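Local coordinates for protein UTP-glucose-1-phosphate uridylyltransferase 2 (Trypanosoma brucei, PDB 3GUE) that probably catalyses the reaction of UTP with alpha-D-glucose 1-phosphate to give UDP-glucose and diphosphate, and is bound here to the nucleotide sugar, at residues R279-C284 and D290-I295; E251-G256 and C299-N304; I47-I52 and I295-F300; T88-N93 and K376-L381. All coordinates share one frame; numbering follows the deposited sequence.

How the contacts relate
From the N terminus, 47-52 opens the first loop, which closes 243 residues later on 295-300 as contact 3. The next loop opens at 88-93 and closes on 376-381 as contact 4, so contacts 3 and 4 cross. Contact 2 joins 251-256 to 299-304 inside the loop of contact 4 and ends on the same part of the chain as contact 3, with C299 and F300 in common. Contact 1 (279-284 with 290-295) is the innermost, nested in all three. Contacts 1 and 2 bind the glucose of UDP-glucose, contact 4 brings a lysine to its diphosphate, and contact 3 ties the 47-52 loop to the segment entering strand 300-309.

Contact 1 (R279-C284 and D290-I295); sequences RESAQC and DSFQNI. With UPG (uridine-5'-diphosphate-glucose), chain C; SO4 (sulfate ion), chain G.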
# COMPACT_ATOMS: atom_id res chain seq x y z
N ARG A 279 11.83 6.71 -2.98
CA ARG A 279 11.46 6.78 -4.39
C ARG A 279 10.39 5.73 -4.72
O ARG A 279 10.68 4.52 -4.73
CB ARG A 279 12.65 6.62 -5.30
CG ARG A 279 12.27 6.83 -6.77
CD ARG A 279 13.42 6.84 -7.69
NE ARG A 279 14.26 5.64 -7.63
CZ ARG A 279 15.29 5.42 -8.44
NH1 ARG A 279 15.57 6.32 -9.37
NH2 ARG A 279 16.03 4.33 -8.32
N GLU A 280 9.16 6.21 -4.95
CA GLU A 280 8.02 5.36 -5.34
C GLU A 280 8.08 4.99 -6.82
O GLU A 280 8.79 5.62 -7.59
CB GLU A 280 6.70 6.08 -5.07
CG GLU A 280 6.39 6.35 -3.60
CD GLU A 280 6.09 5.10 -2.80
OE1 GLU A 280 5.00 4.50 -2.94
OE2 GLU A 280 6.94 4.72 -2.02
N SER A 281 7.32 3.97 -7.21
CA SER A 281 7.15 3.62 -8.63
C SER A 281 6.80 4.82 -9.52
O SER A 281 7.39 5.01 -10.59
CB SER A 281 6.07 2.55 -8.77
OG SER A 281 6.54 1.29 -8.36
N ALA A 282 5.84 5.62 -9.06
CA ALA A 282 5.36 6.80 -9.79
C ALA A 282 6.39 7.94 -9.88
O ALA A 282 6.19 8.90 -10.64
CB ALA A 282 4.09 7.30 -9.16
N GLN A 283 7.48 7.83 -9.13
CA GLN A 283 8.53 8.86 -9.10
C GLN A 283 9.73 8.43 -9.93
O GLN A 283 10.72 9.14 -10.04
CB GLN A 283 8.96 9.16 -7.66
CG GLN A 283 7.94 9.96 -6.86
CD GLN A 283 8.28 10.01 -5.38
OE1 GLN A 283 8.61 8.97 -4.78
NE2 GLN A 283 8.19 11.21 -4.78
N CYS A 284 9.63 7.25 -10.53
CA CYS A 284 10.75 6.71 -11.27
C CYS A 284 10.56 6.93 -12.77
O CYS A 284 9.62 6.40 -13.36
CB CYS A 284 11.01 5.22 -10.93
SG CYS A 284 12.42 4.52 -11.84
N ASP A 290 15.37 0.07 -14.93
CA ASP A 290 16.40 -0.94 -14.68
C ASP A 290 17.09 -0.74 -13.33
O ASP A 290 17.16 -1.67 -12.52
CB ASP A 290 17.39 -1.04 -15.86
CG ASP A 290 16.76 -1.65 -17.11
OD1 ASP A 290 15.63 -2.17 -16.99
OD2 ASP A 290 17.38 -1.62 -18.21
N SER A 291 17.57 0.47 -13.07
CA SER A 291 18.06 0.87 -11.74
C SER A 291 16.99 0.70 -10.64
O SER A 291 17.23 0.03 -9.63
CB SER A 291 18.57 2.32 -11.78
OG SER A 291 19.63 2.48 -12.70
N PHE A 292 15.80 1.28 -10.84
CA PHE A 292 14.75 1.16 -9.82
C PHE A 292 14.56 -0.31 -9.42
O PHE A 292 14.24 -0.59 -8.26
CB PHE A 292 13.42 1.80 -10.27
CG PHE A 292 12.30 1.72 -9.24
CD1 PHE A 292 12.08 2.77 -8.36
CD2 PHE A 292 11.44 0.60 -9.18
CE1 PHE A 292 11.06 2.72 -7.41
CE2 PHE A 292 10.40 0.54 -8.27
CZ PHE A 292 10.20 1.60 -7.36
N GLN A 293 14.78 -1.21 -10.39
CA GLN A 293 14.52 -2.67 -10.24
C GLN A 293 15.77 -3.51 -9.95
O GLN A 293 15.71 -4.74 -9.88
CB GLN A 293 13.76 -3.25 -11.45
CG GLN A 293 12.36 -2.65 -11.68
CD GLN A 293 11.33 -3.12 -10.66
OE1 GLN A 293 11.61 -3.96 -9.79
NE2 GLN A 293 10.12 -2.61 -10.79
N ASN A 294 16.90 -2.84 -9.77
CA ASN A 294 18.11 -3.48 -9.26
C ASN A 294 17.96 -3.71 -7.74
O ASN A 294 18.17 -2.79 -6.97
CB ASN A 294 19.31 -2.58 -9.58
CG ASN A 294 20.63 -3.24 -9.32
OD1 ASN A 294 20.74 -4.11 -8.46
ND2 ASN A 294 21.66 -2.82 -10.05
N ILE A 295 17.57 -4.92 -7.33
CA ILE A 295 17.26 -5.17 -5.91
C ILE A 295 18.52 -5.23 -5.03
O ILE A 295 18.43 -5.14 -3.80
CB ILE A 295 16.40 -6.45 -5.69
CG1 ILE A 295 17.21 -7.73 -6.02
CG2 ILE A 295 15.06 -6.36 -6.48
CD1 ILE A 295 16.50 -9.00 -5.59
N1 UPG C . -4.48 4.03 -0.09
C2 UPG C . -5.25 4.97 0.63
N3 UPG C . -5.46 6.20 0.04
C4 UPG C . -4.94 6.55 -1.19
C5 UPG C . -4.15 5.63 -1.90
C6 UPG C . -3.91 4.37 -1.36
O2 UPG C . -5.79 4.75 1.73
O4 UPG C . -5.20 7.68 -1.62
C1C UPG C . -4.23 2.68 0.50
C2C UPG C . -4.43 1.41 -0.34
O2C UPG C . -5.82 1.04 -0.37
C3C UPG C . -3.61 0.42 0.47
C4C UPG C . -2.42 1.26 0.90
O4C UPG C . -2.83 2.65 0.83
O3C UPG C . -4.35 0.06 1.64
C5C UPG C . -1.20 1.07 -0.06
O5C UPG C . -1.41 1.58 -1.35
PA UPG C . -0.90 0.79 -2.65
O1A UPG C . -1.35 -0.62 -2.45
O2A UPG C . -1.26 1.49 -3.89
O3A UPG C . 0.73 0.82 -2.44
PB UPG C . 1.78 1.95 -2.96
O1B UPG C . 1.30 3.26 -2.51
O2B UPG C . 2.13 1.74 -4.40
O3B UPG C . 3.08 1.46 -2.16
C1' UPG C . 3.08 1.53 -0.68
C2' UPG C . 4.22 2.43 -0.24
C3' UPG C . 5.51 1.86 -0.80
C4' UPG C . 5.71 0.44 -0.24
C5' UPG C . 4.49 -0.45 -0.59
C6' UPG C . 4.52 -1.73 0.21
O2' UPG C . 4.04 3.78 -0.72
O3' UPG C . 6.58 2.73 -0.49
O4' UPG C . 6.90 -0.14 -0.75
O5' UPG C . 3.22 0.17 -0.24
O6' UPG C . 3.64 -2.68 -0.39
S SO4 G . 22.39 0.19 -12.30
O1 SO4 G . 22.56 0.52 -13.73
O2 SO4 G . 23.67 -0.25 -11.75
O3 SO4 G . 21.92 1.39 -11.59
O4 SO4 G . 21.36 -0.84 -12.18
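F292 pushes its ring into the bend where strand 275-280 ends, and residues 279-284 meet it mostly at its rim. The carbonyl oxygen of R279 lies at the ring edge, close to its plane, 3.3 Å from F292 CE1, while R279 NE reaches CD1 of the same ring, also in plane, at 3.7 Å. S281 approaches obliquely with its backbone N and brings its OG to 3.8 Å from F292 CZ. From C284, SG presses on F292 CB at 3.3 Å and stands obliquely to the ring, 4.7 Å from its centroid, a cysteine sulfur-aromatic contact.

With CG trans to the main-chain N (chi1 -175°), the R279 side chain runs alongside F292 in the opposite direction, and one face of its guanidinium group covers F292 CB. Successive residues of this edge strand of a three-stranded antiparallel sheet thus serve different sides: R279 faces the phenylalanine, whereas E280 turns from it to the sugar of UDP-glucose. There the carboxylate forks over two neighbouring hydroxyls, E280 OE1 accepting from O2' and OE2 from O3', each at 2.5 Å. Behind it, in the 3-10 turn that follows, Q283 OE1 takes the backbone N-H of E280 in an almost straight bond of 2.8 Å (175°).

Farther out, R279 forms a salt bridge with E49 and hydrogen bonds with H258 and the carbonyl of I47, and R249 makes a cation-pi contact with the F292 ring. On the outer side, S291 OG and N294 ND2 hold a sulfate ion, probably from the crystallisation liquor.

Contact 2 (E251-G256 and C299-N304); sequences ESDKKG and CFFNTN. With UPG (uridine-5'-diphosphate-glucose), chain C.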
# COMPACT_ATOMS: atom_id res chain seq x y z
N GLU A 251 13.15 -10.43 -5.27
CA GLU A 251 12.78 -10.34 -6.68
C GLU A 251 11.28 -10.01 -6.88
O GLU A 251 10.91 -9.38 -7.88
CB GLU A 251 13.15 -11.64 -7.38
CG GLU A 251 13.64 -11.47 -8.80
CD GLU A 251 13.60 -12.76 -9.60
OE1 GLU A 251 14.02 -13.82 -9.07
OE2 GLU A 251 13.15 -12.72 -10.77
N SER A 252 10.43 -10.41 -5.93
CA SER A 252 9.00 -10.06 -5.96
C SER A 252 8.67 -8.57 -5.65
O SER A 252 7.55 -8.12 -5.88
CB SER A 252 8.21 -10.99 -5.03
OG SER A 252 8.53 -10.76 -3.68
N ASP A 253 9.62 -7.80 -5.14
CA ASP A 253 9.30 -6.39 -4.77
C ASP A 253 9.57 -5.50 -5.97
O ASP A 253 10.69 -5.01 -6.16
CB ASP A 253 10.08 -5.90 -3.53
CG ASP A 253 9.90 -6.82 -2.31
OD1 ASP A 253 8.75 -7.14 -1.93
OD2 ASP A 253 10.93 -7.20 -1.72
N LYS A 254 8.53 -5.27 -6.78
CA LYS A 254 8.68 -4.56 -8.07
C LYS A 254 7.93 -3.22 -8.10
O LYS A 254 8.30 -2.28 -8.84
CB LYS A 254 8.17 -5.43 -9.19
CG LYS A 254 9.05 -6.63 -9.46
CD LYS A 254 8.49 -7.46 -10.58
CE LYS A 254 9.37 -8.68 -10.84
NZ LYS A 254 10.85 -8.37 -10.88
N LYS A 255 6.84 -3.19 -7.33
CA LYS A 255 5.97 -2.02 -7.22
C LYS A 255 5.86 -1.55 -5.76
O LYS A 255 5.52 -2.32 -4.86
CB LYS A 255 4.56 -2.35 -7.81
CG LYS A 255 4.59 -2.62 -9.35
CD LYS A 255 3.18 -3.01 -9.87
CE LYS A 255 2.20 -1.82 -9.96
NZ LYS A 255 0.76 -2.30 -10.18
N GLY A 256 6.17 -0.28 -5.55
CA GLY A 256 6.14 0.35 -4.24
C GLY A 256 7.30 1.32 -4.20
O GLY A 256 7.61 1.95 -5.20
N CYS A 299 18.21 -2.12 -2.10
CA CYS A 299 17.88 -3.35 -1.37
C CYS A 299 17.00 -3.18 -0.15
O CYS A 299 16.62 -4.18 0.49
CB CYS A 299 19.19 -4.02 -0.92
SG CYS A 299 20.33 -2.97 0.01
N PHE A 300 16.69 -1.94 0.20
CA PHE A 300 15.81 -1.67 1.34
C PHE A 300 14.44 -1.15 0.90
O PHE A 300 14.28 -0.01 0.45
CB PHE A 300 16.49 -0.75 2.35
CG PHE A 300 17.75 -1.32 2.93
CD1 PHE A 300 17.73 -2.51 3.66
CD2 PHE A 300 18.97 -0.69 2.72
CE1 PHE A 300 18.90 -3.04 4.17
CE2 PHE A 300 20.16 -1.21 3.26
CZ PHE A 300 20.12 -2.39 3.98
N PHE A 301 13.44 -2.03 1.01
CA PHE A 301 12.11 -1.79 0.44
C PHE A 301 11.13 -1.44 1.55
O PHE A 301 10.98 -2.19 2.50
CB PHE A 301 11.64 -3.06 -0.32
CG PHE A 301 10.64 -2.79 -1.42
CD1 PHE A 301 11.04 -2.26 -2.65
CD2 PHE A 301 9.30 -3.12 -1.25
CE1 PHE A 301 10.12 -2.04 -3.66
CE2 PHE A 301 8.38 -2.90 -2.26
CZ PHE A 301 8.78 -2.37 -3.46
N ASN A 302 10.47 -0.29 1.41
CA ASN A 302 9.44 0.15 2.34
C ASN A 302 8.24 -0.82 2.42
O ASN A 302 7.62 -1.15 1.40
CB ASN A 302 8.98 1.56 1.96
CG ASN A 302 7.88 2.08 2.85
OD1 ASN A 302 7.81 1.72 4.06
ND2 ASN A 302 7.01 2.94 2.28
N THR A 303 7.94 -1.28 3.64
CA THR A 303 6.80 -2.15 3.91
C THR A 303 5.53 -1.30 4.04
O THR A 303 4.43 -1.83 3.94
CB THR A 303 6.95 -2.94 5.22
OG1 THR A 303 6.90 -2.05 6.33
CG2 THR A 303 8.27 -3.79 5.28
N ASN A 304 5.70 -0.00 4.28
CA ASN A 304 4.61 0.96 4.62
C ASN A 304 4.00 0.68 6.03
O ASN A 304 2.98 1.24 6.40
CB ASN A 304 3.55 1.11 3.49
CG ASN A 304 3.23 2.61 3.16
OD1 ASN A 304 4.06 3.50 3.40
ND2 ASN A 304 2.03 2.88 2.62
N1 UPG C . -4.48 4.03 -0.09
C2 UPG C . -5.25 4.97 0.63
N3 UPG C . -5.46 6.20 0.04
C4 UPG C . -4.94 6.55 -1.19
C5 UPG C . -4.15 5.63 -1.90
C6 UPG C . -3.91 4.37 -1.36
O2 UPG C . -5.79 4.75 1.73
O4 UPG C . -5.20 7.68 -1.62
C1C UPG C . -4.23 2.68 0.50
C2C UPG C . -4.43 1.41 -0.34
O2C UPG C . -5.82 1.04 -0.37
C3C UPG C . -3.61 0.42 0.47
C4C UPG C . -2.42 1.26 0.90
O4C UPG C . -2.83 2.65 0.83
O3C UPG C . -4.35 0.06 1.64
C5C UPG C . -1.20 1.07 -0.06
O5C UPG C . -1.41 1.58 -1.35
PA UPG C . -0.90 0.79 -2.65
O1A UPG C . -1.35 -0.62 -2.45
O2A UPG C . -1.26 1.49 -3.89
O3A UPG C . 0.73 0.82 -2.44
PB UPG C . 1.78 1.95 -2.96
O1B UPG C . 1.30 3.26 -2.51
O2B UPG C . 2.13 1.74 -4.40
O3B UPG C . 3.08 1.46 -2.16
C1' UPG C . 3.08 1.53 -0.68
C2' UPG C . 4.22 2.43 -0.24
C3' UPG C . 5.51 1.86 -0.80
C4' UPG C . 5.71 0.44 -0.24
C5' UPG C . 4.49 -0.45 -0.59
C6' UPG C . 4.52 -1.73 0.21
O2' UPG C . 4.04 3.78 -0.72
O3' UPG C . 6.58 2.73 -0.49
O4' UPG C . 6.90 -0.14 -0.75
O5' UPG C . 3.22 0.17 -0.24
O6' UPG C . 3.64 -2.68 -0.39
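F301 lays one ring face against the side chain of D253: D253 CB stands 3.5 Å from the ring centroid and only 5° off its normal, a CH-pi contact over the centre. The ring gets there with CG trans to the backbone N (chi1 -155°), which swings it off strand 300-309 toward the 251-256 loop. D253 has CG beside its own N, and its carboxylate plane is nearly parallel to the ring, 17° apart; its OD1 is drawn off to a salt bridge with R369. At the rim, F301 CZ meets the carbonyl oxygen of K255 at 3.5 Å near the ring plane, and G256 CA follows at 3.9 Å.

The next residue, N302, binds the sugar. It folds into an Asx turn, its OD1 accepting from N304 N at 2.7 Å with the donor well above the amide plane. N302 ND2 donates both to N304 OD1 and to glucose O3' (2.8 Å), and N304 packs its amide carbon against C2'. Glucose O4' donates to N302 O in a bond modelled as very short, while also resting 3.5 Å from F301 CE2.

Strand 300-309 lies antiparallel between strands 214-219 and 242-248 in the mixed central sheet of the GT-A fold. Two hexose hydroxyls thus meet one asparagine, O4' at its backbone carbonyl and O3' at its side-chain N-H, consistent with recognition of the glucose configuration at C3' and C4'.

Contact 3 (I47-I52 and I295-F300); sequences IPEKSI and IAKHCF. With SO4 (sulfate ion), chain G.
E49 puts a single carboxylate oxygen, OE2, against both H298 and K297, the imidazole and the ammonium group converging on it. H298 NE2 donates at 2.6 Å, with E49 OE2 lying in the ring plane at the histidine edge and using its syn lone pair; the two planes are twisted 67° apart. K297 NZ forms a salt bridge with the same E49 OE2 at 2.9 Å, arriving on the anti side and 28° out of the carboxylate plane.

The acid reaches across because its chain leaves with CG trans to the backbone N and then bends at chi2 (68°). K297, by contrast, is fully extended, and its CG also lies over the rim of one face of the H298 ring. Beyond the acid, K297 NZ contacts sulfate O3 at 3.0 Å. Because E49 OE1 has a cationic partner of its own, R279, both oxygens face positive charge, which would tend to keep the carboxylate ionised. I52 adds a light apolar touch, with CD1 4.2 Å from H298 CE1.

The short 3-10 turn that presents E49 is tied at its start, where P48 O accepts from both the backbone N of S51, at 2.7 Å, and its OG. D288 OD2 accepts a hydrogen bond from E49 N. H298, about 11 Å from the bound UDP-glucose, stacks its ring on H258 of strand 257-262. The contact therefore links the loop between helix 26-40 and strand 53-54 to the loop between helix 289-292 and strand 300-309, with I52 and H298 both resting on strand 275-280.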
# COMPACT_ATOMS: atom_id res chain seq x y z
N ILE A 47 12.33 11.35 -9.47
CA ILE A 47 13.58 11.25 -8.72
C ILE A 47 14.59 10.48 -9.57
O ILE A 47 14.65 9.25 -9.50
CB ILE A 47 13.34 10.54 -7.35
CG1 ILE A 47 12.39 11.39 -6.49
CG2 ILE A 47 14.67 10.22 -6.62
CD1 ILE A 47 11.79 10.64 -5.31
N PRO A 48 15.36 11.19 -10.42
CA PRO A 48 16.28 10.52 -11.35
C PRO A 48 17.43 9.86 -10.61
O PRO A 48 17.91 10.40 -9.61
CB PRO A 48 16.79 11.66 -12.23
CG PRO A 48 15.87 12.79 -11.98
CD PRO A 48 15.44 12.65 -10.57
N GLU A 49 17.84 8.68 -11.10
CA GLU A 49 18.90 7.88 -10.47
C GLU A 49 20.09 8.73 -10.08
O GLU A 49 20.72 8.49 -9.05
CB GLU A 49 19.35 6.72 -11.38
CG GLU A 49 20.28 5.68 -10.70
CD GLU A 49 19.56 4.86 -9.64
OE1 GLU A 49 18.31 4.82 -9.69
OE2 GLU A 49 20.23 4.27 -8.77
N LYS A 50 20.39 9.73 -10.89
CA LYS A 50 21.57 10.55 -10.71
C LYS A 50 21.45 11.58 -9.56
O LYS A 50 22.45 12.25 -9.20
CB LYS A 50 21.99 11.17 -12.03
CG LYS A 50 22.69 10.16 -12.95
CD LYS A 50 23.42 10.82 -14.11
CE LYS A 50 23.91 9.79 -15.12
NZ LYS A 50 24.51 10.42 -16.37
N SER A 51 20.25 11.64 -8.97
CA SER A 51 19.93 12.57 -7.87
C SER A 51 20.06 11.92 -6.50
O SER A 51 19.95 12.59 -5.46
CB SER A 51 18.50 13.15 -8.05
OG SER A 51 17.50 12.18 -7.75
N ILE A 52 20.29 10.61 -6.50
CA ILE A 52 20.31 9.85 -5.27
C ILE A 52 21.46 8.86 -5.23
O ILE A 52 22.08 8.53 -6.26
CB ILE A 52 18.98 9.09 -5.05
CG1 ILE A 52 18.61 8.29 -6.31
CG2 ILE A 52 17.89 10.08 -4.63
CD1 ILE A 52 17.68 7.15 -6.06
N ILE A 295 17.57 -4.92 -7.33
CA ILE A 295 17.26 -5.17 -5.91
C ILE A 295 18.52 -5.23 -5.03
O ILE A 295 18.43 -5.14 -3.80
CB ILE A 295 16.40 -6.45 -5.69
CG1 ILE A 295 17.21 -7.73 -6.02
CG2 ILE A 295 15.06 -6.36 -6.48
CD1 ILE A 295 16.50 -9.00 -5.59
N ALA A 296 19.67 -5.36 -5.69
CA ALA A 296 20.95 -5.46 -5.00
C ALA A 296 21.48 -4.07 -4.66
O ALA A 296 22.07 -3.87 -3.61
CB ALA A 296 21.95 -6.23 -5.84
N LYS A 297 21.26 -3.11 -5.58
CA LYS A 297 21.62 -1.71 -5.36
C LYS A 297 20.66 -0.99 -4.40
O LYS A 297 21.08 -0.33 -3.44
CB LYS A 297 21.67 -0.97 -6.71
CG LYS A 297 22.44 0.34 -6.67
CD LYS A 297 22.04 1.23 -7.82
CE LYS A 297 23.00 2.39 -7.96
NZ LYS A 297 22.84 3.11 -9.27
N HIS A 298 19.36 -1.11 -4.70
CA HIS A 298 18.31 -0.52 -3.90
C HIS A 298 17.57 -1.65 -3.18
O HIS A 298 16.50 -2.07 -3.60
CB HIS A 298 17.39 0.32 -4.80
CG HIS A 298 18.11 1.42 -5.51
ND1 HIS A 298 18.68 2.49 -4.84
CD2 HIS A 298 18.40 1.61 -6.81
CE1 HIS A 298 19.23 3.31 -5.71
NE2 HIS A 298 19.09 2.79 -6.92
N CYS A 299 18.21 -2.12 -2.10
CA CYS A 299 17.88 -3.35 -1.37
C CYS A 299 17.00 -3.18 -0.15
O CYS A 299 16.62 -4.18 0.49
CB CYS A 299 19.19 -4.02 -0.92
SG CYS A 299 20.33 -2.97 0.01
N PHE A 300 16.69 -1.94 0.20
CA PHE A 300 15.81 -1.67 1.34
C PHE A 300 14.44 -1.15 0.90
O PHE A 300 14.28 -0.01 0.45
CB PHE A 300 16.49 -0.75 2.35
CG PHE A 300 17.75 -1.32 2.93
CD1 PHE A 300 17.73 -2.51 3.66
CD2 PHE A 300 18.97 -0.69 2.72
CE1 PHE A 300 18.90 -3.04 4.17
CE2 PHE A 300 20.16 -1.21 3.26
CZ PHE A 300 20.12 -2.39 3.98
S SO4 G . 22.39 0.19 -12.30
O1 SO4 G . 22.56 0.52 -13.73
O2 SO4 G . 23.67 -0.25 -11.75
O3 SO4 G . 21.92 1.39 -11.59
O4 SO4 G . 21.36 -0.84 -12.18

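Contact 4 (T88-N93 and K376-L381); sequences TGMGLN and KTCSDL. With UPG (uridine-5'-diphosphate-glucose), chain C; SO4 (sulfate ion), chain F.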
# COMPACT_ATOMS: atom_id res chain seq x y z
N THR A 88 -7.10 0.23 -8.96
CA THR A 88 -7.33 0.31 -10.39
C THR A 88 -6.32 -0.56 -11.16
O THR A 88 -6.68 -1.16 -12.17
CB THR A 88 -7.33 1.76 -10.88
OG1 THR A 88 -6.05 2.35 -10.62
CG2 THR A 88 -8.41 2.58 -10.17
N GLY A 89 -5.10 -0.64 -10.63
CA GLY A 89 -4.04 -1.54 -11.10
C GLY A 89 -4.49 -3.00 -11.27
O GLY A 89 -4.06 -3.67 -12.22
N MET A 90 -5.33 -3.48 -10.36
CA MET A 90 -5.94 -4.82 -10.49
C MET A 90 -7.35 -4.80 -11.09
O MET A 90 -8.03 -5.81 -11.08
CB MET A 90 -5.93 -5.55 -9.15
CG MET A 90 -4.54 -5.95 -8.73
SD MET A 90 -4.49 -6.32 -6.98
CE MET A 90 -5.50 -7.79 -6.91
N GLY A 91 -7.78 -3.66 -11.62
CA GLY A 91 -9.06 -3.55 -12.32
C GLY A 91 -10.29 -3.51 -11.42
O GLY A 91 -11.37 -3.97 -11.80
N LEU A 92 -10.11 -2.94 -10.23
CA LEU A 92 -11.20 -2.79 -9.25
C LEU A 92 -11.74 -1.38 -9.24
O LEU A 92 -11.04 -0.42 -9.58
CB LEU A 92 -10.68 -3.13 -7.85
CG LEU A 92 -9.95 -4.45 -7.63
CD1 LEU A 92 -9.59 -4.60 -6.18
CD2 LEU A 92 -10.76 -5.63 -8.11
N ASN A 93 -13.00 -1.22 -8.87
CA ASN A 93 -13.49 0.14 -8.65
C ASN A 93 -13.95 0.38 -7.21
O ASN A 93 -15.05 0.86 -6.94
CB ASN A 93 -14.56 0.54 -9.68
CG ASN A 93 -14.76 2.06 -9.75
OD1 ASN A 93 -13.80 2.83 -9.65
ND2 ASN A 93 -16.02 2.48 -9.90
N LYS A 376 -0.15 -5.90 -4.30
CA LYS A 376 -0.28 -4.76 -5.20
C LYS A 376 -0.87 -5.21 -6.53
O LYS A 376 -1.56 -4.43 -7.22
CB LYS A 376 1.11 -4.15 -5.51
CG LYS A 376 2.02 -3.94 -4.35
CD LYS A 376 1.57 -2.77 -3.52
CE LYS A 376 0.86 -3.22 -2.27
NZ LYS A 376 0.77 -2.06 -1.34
N THR A 377 -0.64 -6.48 -6.85
CA THR A 377 -1.04 -7.05 -8.14
C THR A 377 -1.75 -8.40 -7.98
O THR A 377 -1.80 -8.99 -6.89
CB THR A 377 0.18 -7.28 -9.06
OG1 THR A 377 1.00 -8.30 -8.48
CG2 THR A 377 0.98 -6.00 -9.28
N CYS A 378 -2.29 -8.89 -9.10
CA CYS A 378 -2.96 -10.19 -9.15
C CYS A 378 -1.93 -11.31 -8.98
O CYS A 378 -2.26 -12.34 -8.42
CB CYS A 378 -3.77 -10.35 -10.44
SG CYS A 378 -5.34 -9.45 -10.54
N SER A 379 -0.68 -11.09 -9.45
CA SER A 379 0.46 -11.98 -9.15
C SER A 379 0.76 -12.17 -7.67
O SER A 379 1.03 -13.29 -7.24
CB SER A 379 1.75 -11.64 -9.93
OG SER A 379 2.04 -10.25 -10.00
N ASP A 380 0.68 -11.08 -6.92
CA ASP A 380 0.80 -11.08 -5.47
C ASP A 380 -0.34 -11.82 -4.82
O ASP A 380 -0.15 -12.58 -3.84
CB ASP A 380 0.80 -9.65 -4.92
CG ASP A 380 2.06 -8.84 -5.24
OD1 ASP A 380 3.15 -9.40 -5.38
OD2 ASP A 380 1.95 -7.60 -5.34
N LEU A 381 -1.54 -11.57 -5.36
CA LEU A 381 -2.79 -12.18 -4.89
C LEU A 381 -2.79 -13.68 -5.04
O LEU A 381 -3.26 -14.38 -4.15
CB LEU A 381 -3.99 -11.61 -5.64
CG LEU A 381 -5.36 -12.15 -5.18
CD1 LEU A 381 -5.58 -11.78 -3.70
CD2 LEU A 381 -6.45 -11.58 -6.12
N1 UPG C . -4.48 4.03 -0.09
C2 UPG C . -5.25 4.97 0.63
N3 UPG C . -5.46 6.20 0.04
C4 UPG C . -4.94 6.55 -1.19
C5 UPG C . -4.15 5.63 -1.90
C6 UPG C . -3.91 4.37 -1.36
O2 UPG C . -5.79 4.75 1.73
O4 UPG C . -5.20 7.68 -1.62
C1C UPG C . -4.23 2.68 0.50
C2C UPG C . -4.43 1.41 -0.34
O2C UPG C . -5.82 1.04 -0.37
C3C UPG C . -3.61 0.42 0.47
C4C UPG C . -2.42 1.26 0.90
O4C UPG C . -2.83 2.65 0.83
O3C UPG C . -4.35 0.06 1.64
C5C UPG C . -1.20 1.07 -0.06
O5C UPG C . -1.41 1.58 -1.35
PA UPG C . -0.90 0.79 -2.65
O1A UPG C . -1.35 -0.62 -2.45
O2A UPG C . -1.26 1.49 -3.89
O3A UPG C . 0.73 0.82 -2.44
PB UPG C . 1.78 1.95 -2.96
O1B UPG C . 1.30 3.26 -2.51
O2B UPG C . 2.13 1.74 -4.40
O3B UPG C . 3.08 1.46 -2.16
C1' UPG C . 3.08 1.53 -0.68
C2' UPG C . 4.22 2.43 -0.24
C3' UPG C . 5.51 1.86 -0.80
C4' UPG C . 5.71 0.44 -0.24
C5' UPG C . 4.49 -0.45 -0.59
C6' UPG C . 4.52 -1.73 0.21
O2' UPG C . 4.04 3.78 -0.72
O3' UPG C . 6.58 2.73 -0.49
O4' UPG C . 6.90 -0.14 -0.75
O5' UPG C . 3.22 0.17 -0.24
O6' UPG C . 3.64 -2.68 -0.39
S SO4 F . -14.16 -3.97 -6.02
O1 SO4 F . -14.55 -3.90 -7.43
O2 SO4 F . -13.92 -5.36 -5.59
O3 SO4 F . -12.90 -3.27 -5.80
O4 SO4 F . -15.20 -3.35 -5.18
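M90 spreads its thioether over one face of the flat peptide group between T377 and C378. CG, SD and CE all stand above that plane, with M90 SD 3.6 Å from T377 C and M90 CG 3.7 Å from C378 N. SD also lies 3.5 Å from K376 O. The fold that keeps the chain on this face is the turn at chi3 (67°), which brings CE back along the peptide. There the methyl meets C378 SG and L381 CD2, each 4.0 Å from M90 CE.

A second flat group, the D380 carboxylate, is met at OD2 on its anti side by two backbone donors, K376 N at 2.9 Å and T377 N at a longer 3.2 Å. In turn, T377 OG1 accepts from D380 N, completing a capping box at the start of helix 378-385. T377 OG1 and S379 OG share a hydrogen bond.

The lysine just ahead of this helix, K376, bends at chi2 and chi3 and sends NZ to UDP-glucose, 2.8 Å from O1A, with further bonds to O3A and to the sugar O6', while D221 forms a salt bridge with the same nitrogen. L381 and C378 also pack on helix 420-427. The loop following strand 77-83 of the central sheet is thereby packed against a helix start whose capping box sets K376 at the diphosphate of a GT-A-type nucleotide-sugar site.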